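Local coordinates for DUF1285 domain-containing protein (Shewanella baltica, PDB 2RA9) that is of unknown function but belongs to the DUF1285 family, which has a fold of repeated structural motifs and is possibly involved in signal transduction, at residues V74-V82 with Y119-L130. Residues are numbered along the deposited sequence; the frame is centred on the assembly and turned at random.
Sequences VEDAPLLIV and YLPLERGLWGKL. With EDO (1,2-ethanediol), chain F.
Asp76 divides its carboxylate between Tyr119 and Lys129. The phenol OH of Tyr119 donates to the syn lone pair of Asp76 OD1 at 2.6 Å, the carboxylate and ring planes standing 66° apart. Lys129 NZ meets Asp76 OD2 at 2.8 Å from above the carboxylate plane in a salt bridge, and is also hydrogen-bonded to Ala31 O. The lysine chain, extended to CD and then bent at chi3 (70°), lays its CE against Leu80 CD1 and turns NZ to the acid. An alanine in place of Asp76 would probably leave the Lys129 ammonium without this counter-charge and the Tyr119 hydroxyl without this acceptor. Next in the chain, Ala77 CB lies at the edge of the Tyr119 ring, in its plane, 3.8 Å from CE2. Pro78 lays CD, 3.2 Å away, and CG against Trp127 O, a buried carbonyl without a hydrogen-bond donor, and sets CG against Leu126 CD2. Strands 79-82 and 127-130 then pair in parallel: Lys129 N donates to Leu79 O (2.9 Å), and Ile81 N to Lys129 O (2.8 Å). On the face opposite Lys129, Leu79 CD1 reaches Leu122 CD1 at 3.7 Å. Ile81, with CG1 beside its backbone N (chi1 -69°), passes CD1 over Gly128, where a side chain would run into it, and on toward Leu120 CB, while its CG2 touches Leu130 CD2. Strand 127-130 returns from strand 119-121 through a type I' turn, Glu123 to Leu126, forming a beta hairpin. The arrangement is the central parallel pairing, first strand with sixth in chain order, of an otherwise antiparallel six-stranded sheet, whose 3-2-1-6-5-4 order recurs in the chain's other sheet, consistent with a fold of repeated motifs.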
ATOM      1  N   VAL A  74     -10.753  -1.973  -4.882  1.00 10.42           N
ATOM      2  CA  VAL A  74      -9.991  -1.725  -3.664  1.00 10.38           C
ATOM      3  C   VAL A  74     -10.934  -1.035  -2.667  1.00 10.25           C
ATOM      4  O   VAL A  74     -11.494   0.018  -2.951  1.00 11.85           O
ATOM      5  CB  VAL A  74      -8.736  -0.847  -3.982  1.00 10.06           C
ATOM      6  CG1 VAL A  74      -8.001  -0.485  -2.705  1.00 13.18           C
ATOM      7  CG2 VAL A  74      -7.806  -1.548  -4.936  1.00 11.39           C
ATOM      8  N   GLU A  75     -11.148  -1.650  -1.512  1.00 10.95           N
ATOM      9  CA  GLU A  75     -12.079  -1.125  -0.528  1.00 12.04           C
ATOM     10  C   GLU A  75     -11.587   0.158   0.115  1.00 12.97           C
ATOM     11  O   GLU A  75     -12.376   1.084   0.317  1.00 14.77           O
ATOM     12  CB  GLU A  75     -12.351  -2.170   0.572  1.00 12.82           C
ATOM     13  CG  GLU A  75     -13.347  -1.671   1.654  1.00 19.52           C
ATOM     14  CD  GLU A  75     -13.736  -2.706   2.704  1.00 27.27           C
ATOM     15  OE1 GLU A  75     -13.339  -3.905   2.650  1.00 22.58           O
ATOM     16  OE2 GLU A  75     -14.480  -2.291   3.624  1.00 37.23           O
ATOM     17  N   ASP A  76     -10.297   0.199   0.450  1.00 12.12           N
ATOM     18  CA  ASP A  76      -9.701   1.294   1.208  1.00 13.38           C
ATOM     19  C   ASP A  76      -8.374   1.645   0.530  1.00 11.89           C
ATOM     20  O   ASP A  76      -8.396   2.342  -0.474  1.00 14.52           O
ATOM     21  CB  ASP A  76      -9.558   0.892   2.681  1.00 11.81           C
ATOM     22  CG  ASP A  76      -9.173   2.033   3.572  1.00 13.73           C
ATOM     23  OD1 ASP A  76      -8.866   3.153   3.080  1.00 15.93           O
ATOM     24  OD2 ASP A  76      -9.187   1.792   4.802  1.00 17.24           O
ATOM     25  N   ALA A  77      -7.247   1.111   1.011  1.00 11.78           N
ATOM     26  CA  ALA A  77      -5.958   1.261   0.354  1.00 10.22           C
ATOM     27  C   ALA A  77      -5.512  -0.100  -0.210  1.00 10.67           C
ATOM     28  O   ALA A  77      -5.880  -1.173   0.303  1.00 11.53           O
ATOM     29  CB  ALA A  77      -4.921   1.725   1.330  1.00 13.48           C
ATOM     30  N   PRO A  78      -4.732  -0.077  -1.274  1.00 10.30           N
ATOM     31  CA  PRO A  78      -4.349  -1.354  -1.897  1.00 11.11           C
ATOM     32  C   PRO A  78      -3.382  -2.189  -1.050  1.00 12.21           C
ATOM     33  O   PRO A  78      -3.277  -3.403  -1.243  1.00 11.52           O
ATOM     34  CB  PRO A  78      -3.648  -0.900  -3.198  1.00 11.44           C
ATOM     35  CG  PRO A  78      -3.225   0.494  -2.947  1.00 10.70           C
ATOM     36  CD  PRO A  78      -4.295   1.067  -2.088  1.00 10.64           C
ATOM     37  N   LEU A  79      -2.671  -1.522  -0.131  1.00 11.66           N
ATOM     38  CA  LEU A  79      -1.629  -2.148   0.648  1.00 10.92           C
ATOM     39  C   LEU A  79      -1.774  -1.716   2.104  1.00 10.80           C
ATOM     40  O   LEU A  79      -2.128  -0.579   2.381  1.00 11.31           O
ATOM     41  CB  LEU A  79      -0.270  -1.731   0.117  1.00 11.53           C
ATOM     42  CG  LEU A  79       0.089  -2.304  -1.263  1.00 12.49           C
ATOM     43  CD1 LEU A  79       1.204  -1.587  -1.889  1.00 15.74           C
ATOM     44  CD2 LEU A  79       0.355  -3.817  -1.184  1.00 13.65           C
ATOM     45  N   LEU A  80      -1.518  -2.648   3.027  1.00 11.09           N
ATOM     46  CA  LEU A  80      -1.509  -2.371   4.453  1.00 11.22           C
ATOM     47  C   LEU A  80      -0.047  -2.447   4.941  1.00 11.48           C
ATOM     48  O   LEU A  80       0.591  -3.515   4.910  1.00 12.89           O
ATOM     49  CB  LEU A  80      -2.336  -3.430   5.192  1.00 12.64           C
ATOM     50  CG  LEU A  80      -2.536  -3.127   6.692  1.00 13.97           C
ATOM     51  CD1 LEU A  80      -3.600  -2.077   6.875  1.00 14.19           C
ATOM     52  CD2 LEU A  80      -2.850  -4.401   7.464  1.00 17.20           C
ATOM     53  N   ILE A  81       0.450  -1.324   5.419  1.00 10.56           N
ATOM     54  CA  ILE A  81       1.795  -1.215   5.949  1.00 11.55           C
ATOM     55  C   ILE A  81       1.850  -1.791   7.365  1.00 11.71           C
ATOM     56  O   ILE A  81       1.112  -1.381   8.248  1.00 14.00           O
ATOM     57  CB  ILE A  81       2.278   0.225   5.936  1.00 11.05           C
ATOM     58  CG1 ILE A  81       2.497   0.689   4.483  1.00 13.88           C
ATOM     59  CG2 ILE A  81       3.582   0.362   6.782  1.00 13.88           C
ATOM     60  CD1 ILE A  81       2.702   2.200   4.267  1.00 15.30           C
ATOM     61  N   VAL A  82       2.742  -2.740   7.600  1.00 13.83           N
ATOM     62  CA  VAL A  82       2.821  -3.421   8.901  1.00 14.62           C
ATOM     63  C   VAL A  82       4.176  -3.184   9.592  1.00 14.51           C
ATOM     64  O   VAL A  82       4.308  -3.463  10.787  1.00 17.45           O
ATOM     65  CB  VAL A  82       2.497  -4.901   8.784  1.00 16.75           C
ATOM     66  CG1 VAL A  82       1.091  -5.080   8.261  1.00 17.57           C
ATOM     67  CG2 VAL A  82       3.522  -5.723   7.919  1.00 16.81           C
ATOM     68  N   TYR A 119      -2.211   7.256   5.779  1.00 11.76           N
ATOM     69  CA  TYR A 119      -1.753   6.649   4.523  1.00 12.73           C
ATOM     70  C   TYR A 119      -0.442   7.239   4.070  1.00 11.70           C
ATOM     71  O   TYR A 119      -0.236   8.416   4.209  1.00 13.07           O
ATOM     72  CB  TYR A 119      -2.792   6.833   3.414  1.00 14.42           C
ATOM     73  CG  TYR A 119      -4.156   6.329   3.757  1.00 13.22           C
ATOM     74  CD1 TYR A 119      -5.041   7.111   4.484  1.00 14.06           C
ATOM     75  CD2 TYR A 119      -4.600   5.095   3.323  1.00 12.60           C
ATOM     76  CE1 TYR A 119      -6.293   6.679   4.775  1.00 14.12           C
ATOM     77  CE2 TYR A 119      -5.898   4.631   3.641  1.00 13.13           C
ATOM     78  CZ  TYR A 119      -6.718   5.413   4.392  1.00 13.28           C
ATOM     79  OH  TYR A 119      -7.988   4.998   4.688  1.00 16.24           O
ATOM     80  N   LEU A 120       0.456   6.406   3.537  1.00 13.69           N
ATOM     81  CA  LEU A 120       1.731   6.878   3.014  1.00 13.48           C
ATOM     82  C   LEU A 120       1.806   6.598   1.523  1.00 12.17           C
ATOM     83  O   LEU A 120       1.399   5.527   1.079  1.00 13.27           O
ATOM     84  CB  LEU A 120       2.921   6.210   3.725  1.00 15.23           C
ATOM     85  CG  LEU A 120       3.108   6.539   5.214  1.00 15.55           C
ATOM     86  CD1 LEU A 120       4.169   5.665   5.890  1.00 18.11           C
ATOM     87  CD2 LEU A 120       3.421   8.035   5.421  1.00 17.92           C
ATOM     88  N   PRO A 121       2.365   7.526   0.739  1.00 14.06           N
ATOM     89  CA  PRO A 121       2.381   7.287  -0.694  1.00 14.53           C
ATOM     90  C   PRO A 121       3.564   6.416  -1.123  1.00 14.64           C
ATOM     91  O   PRO A 121       4.679   6.570  -0.635  1.00 16.49           O
ATOM     92  CB  PRO A 121       2.446   8.698  -1.277  1.00 17.55           C
ATOM     93  CG  PRO A 121       3.218   9.486  -0.238  1.00 17.62           C
ATOM     94  CD  PRO A 121       2.919   8.850   1.080  1.00 15.36           C
ATOM     95  N   LEU A 122       3.257   5.457  -1.989  1.00 13.86           N
ATOM     96  CA  LEU A 122       4.215   4.511  -2.516  1.00 14.63           C
ATOM     97  C   LEU A 122       4.274   4.710  -4.022  1.00 15.44           C
ATOM     98  O   LEU A 122       3.771   5.702  -4.547  1.00 19.29           O
ATOM     99  CB  LEU A 122       3.775   3.076  -2.161  1.00 12.31           C
ATOM    100  CG  LEU A 122       3.313   2.856  -0.718  1.00 12.86           C
ATOM    101  CD1 LEU A 122       2.747   1.492  -0.524  1.00 13.81           C
ATOM    102  CD2 LEU A 122       4.415   3.160   0.301  1.00 15.72           C
ATOM    103  N   GLU A 123       4.813   3.732  -4.734  1.00 15.63           N
ATOM    104  CA  GLU A 123       4.988   3.859  -6.177  1.00 15.94           C
ATOM    105  C   GLU A 123       3.719   3.523  -6.919  1.00 15.51           C
ATOM    106  O   GLU A 123       2.775   3.008  -6.356  1.00 13.98           O
ATOM    107  CB  GLU A 123       6.131   2.948  -6.640  1.00 18.29           C
ATOM    108  CG  GLU A 123       5.870   1.470  -6.530  1.00 23.85           C
ATOM    109  CD  GLU A 123       6.314   0.813  -5.227  1.00 29.55           C
ATOM    110  OE1 GLU A 123       6.490   1.519  -4.197  1.00 25.96           O
ATOM    111  OE2 GLU A 123       6.489  -0.436  -5.254  1.00 30.71           O
ATOM    112  N   ARG A 124       3.719   3.820  -8.216  1.00 14.53           N
ATOM    113  CA  ARG A 124       2.628   3.429  -9.118  1.00 13.81           C
ATOM    114  C   ARG A 124       1.243   3.983  -8.723  1.00 12.89           C
ATOM    115  O   ARG A 124       0.218   3.396  -9.045  1.00 13.06           O
ATOM    116  CB  ARG A 124       2.582   1.893  -9.275  1.00 15.50           C
ATOM    117  CG  ARG A 124       3.862   1.251  -9.881  1.00 17.23           C
ATOM    118  CD  ARG A 124       3.746  -0.259 -10.124  1.00 15.54           C
ATOM    119  NE  ARG A 124       3.414  -1.087  -8.946  1.00 21.27           N
ATOM    120  CZ  ARG A 124       4.255  -1.453  -7.970  1.00 22.47           C
ATOM    121  NH1 ARG A 124       5.548  -1.157  -7.994  1.00 23.65           N
ATOM    122  NH2 ARG A 124       3.799  -2.199  -6.974  1.00 22.08           N
ATOM    123  N   GLY A 125       1.202   5.113  -8.020  1.00 13.04           N
ATOM    124  CA  GLY A 125      -0.046   5.719  -7.567  1.00 12.76           C
ATOM    125  C   GLY A 125      -0.642   5.038  -6.350  1.00 11.68           C
ATOM    126  O   GLY A 125      -1.748   5.375  -5.903  1.00 13.53           O
ATOM    127  N   LEU A 126       0.076   4.062  -5.809  1.00 12.25           N
ATOM    128  CA  LEU A 126      -0.417   3.285  -4.682  1.00 12.17           C
ATOM    129  C   LEU A 126      -0.156   3.975  -3.345  1.00 12.49           C
ATOM    130  O   LEU A 126       0.915   4.551  -3.142  1.00 15.62           O
ATOM    131  CB  LEU A 126       0.215   1.914  -4.648  1.00 11.11           C
ATOM    132  CG  LEU A 126       0.105   1.072  -5.942  1.00 10.51           C
ATOM    133  CD1 LEU A 126       0.868  -0.273  -5.817  1.00 13.73           C
ATOM    134  CD2 LEU A 126      -1.321   0.894  -6.390  1.00 12.69           C
ATOM    135  N   TRP A 127      -1.125   3.865  -2.443  1.00 11.83           N
ATOM    136  CA  TRP A 127      -1.002   4.346  -1.060  1.00 11.85           C
ATOM    137  C   TRP A 127      -1.058   3.138  -0.150  1.00 10.84           C
ATOM    138  O   TRP A 127      -1.807   2.173  -0.416  1.00 12.11           O
ATOM    139  CB  TRP A 127      -2.173   5.293  -0.730  1.00 13.50           C
ATOM    140  CG  TRP A 127      -2.057   6.618  -1.398  1.00 16.33           C
ATOM    141  CD1 TRP A 127      -2.379   6.911  -2.701  1.00 20.76           C
ATOM    142  CD2 TRP A 127      -1.557   7.836  -0.838  1.00 16.44           C
ATOM    143  NE1 TRP A 127      -2.141   8.230  -2.970  1.00 23.78           N
ATOM    144  CE2 TRP A 127      -1.637   8.821  -1.842  1.00 20.86           C
ATOM    145  CE3 TRP A 127      -1.052   8.197   0.415  1.00 16.97           C
ATOM    146  CZ2 TRP A 127      -1.234  10.131  -1.624  1.00 21.61           C
ATOM    147  CZ3 TRP A 127      -0.679   9.479   0.623  1.00 18.71           C
ATOM    148  CH2 TRP A 127      -0.759  10.434  -0.384  1.00 21.32           C
ATOM    149  N   GLY A 128      -0.257   3.167   0.912  1.00 11.29           N
ATOM    150  CA  GLY A 128      -0.287   2.160   1.938  1.00 10.81           C
ATOM    151  C   GLY A 128      -0.942   2.707   3.195  1.00 10.86           C
ATOM    152  O   GLY A 128      -0.555   3.772   3.669  1.00 13.38           O
ATOM    153  N   LYS A 129      -1.928   1.995   3.740  1.00 11.91           N
ATOM    154  CA  LYS A 129      -2.569   2.355   4.990  1.00 11.45           C
ATOM    155  C   LYS A 129      -1.697   1.846   6.139  1.00 11.88           C
ATOM    156  O   LYS A 129      -1.347   0.692   6.155  1.00 12.48           O
ATOM    157  CB  LYS A 129      -3.954   1.704   5.105  1.00 12.60           C
ATOM    158  CG  LYS A 129      -4.643   2.050   6.400  1.00 14.14           C
ATOM    159  CD  LYS A 129      -6.125   1.740   6.418  1.00 14.94           C
ATOM    160  CE  LYS A 129      -6.401   0.296   6.435  1.00 16.90           C
ATOM    161  NZ  LYS A 129      -7.869  -0.008   6.457  1.00 20.17           N
ATOM    162  N   LEU A 130      -1.432   2.672   7.144  1.00 11.91           N
ATOM    163  CA  LEU A 130      -0.716   2.177   8.320  1.00 11.48           C
ATOM    164  C   LEU A 130      -1.581   1.242   9.139  1.00 12.30           C
ATOM    165  O   LEU A 130      -2.700   1.606   9.543  1.00 13.97           O
ATOM    166  CB  LEU A 130      -0.299   3.351   9.225  1.00 14.13           C
ATOM    167  CG  LEU A 130       0.804   4.276   8.729  1.00 15.46           C
ATOM    168  CD1 LEU A 130       1.173   5.257   9.792  1.00 18.29           C
ATOM    169  CD2 LEU A 130       2.027   3.437   8.350  1.00 19.80           C
TER
HETATM  170  C1  EDO F 162      -4.213   3.329  12.294  1.00 25.38           C
HETATM  171  O1  EDO F 162      -5.616   3.610  12.399  1.00 29.40           O
HETATM  172  C2  EDO F 162      -3.542   4.268  11.299  1.00 20.65           C
HETATM  173  O2  EDO F 162      -4.003   4.034   9.947  1.00 16.30           O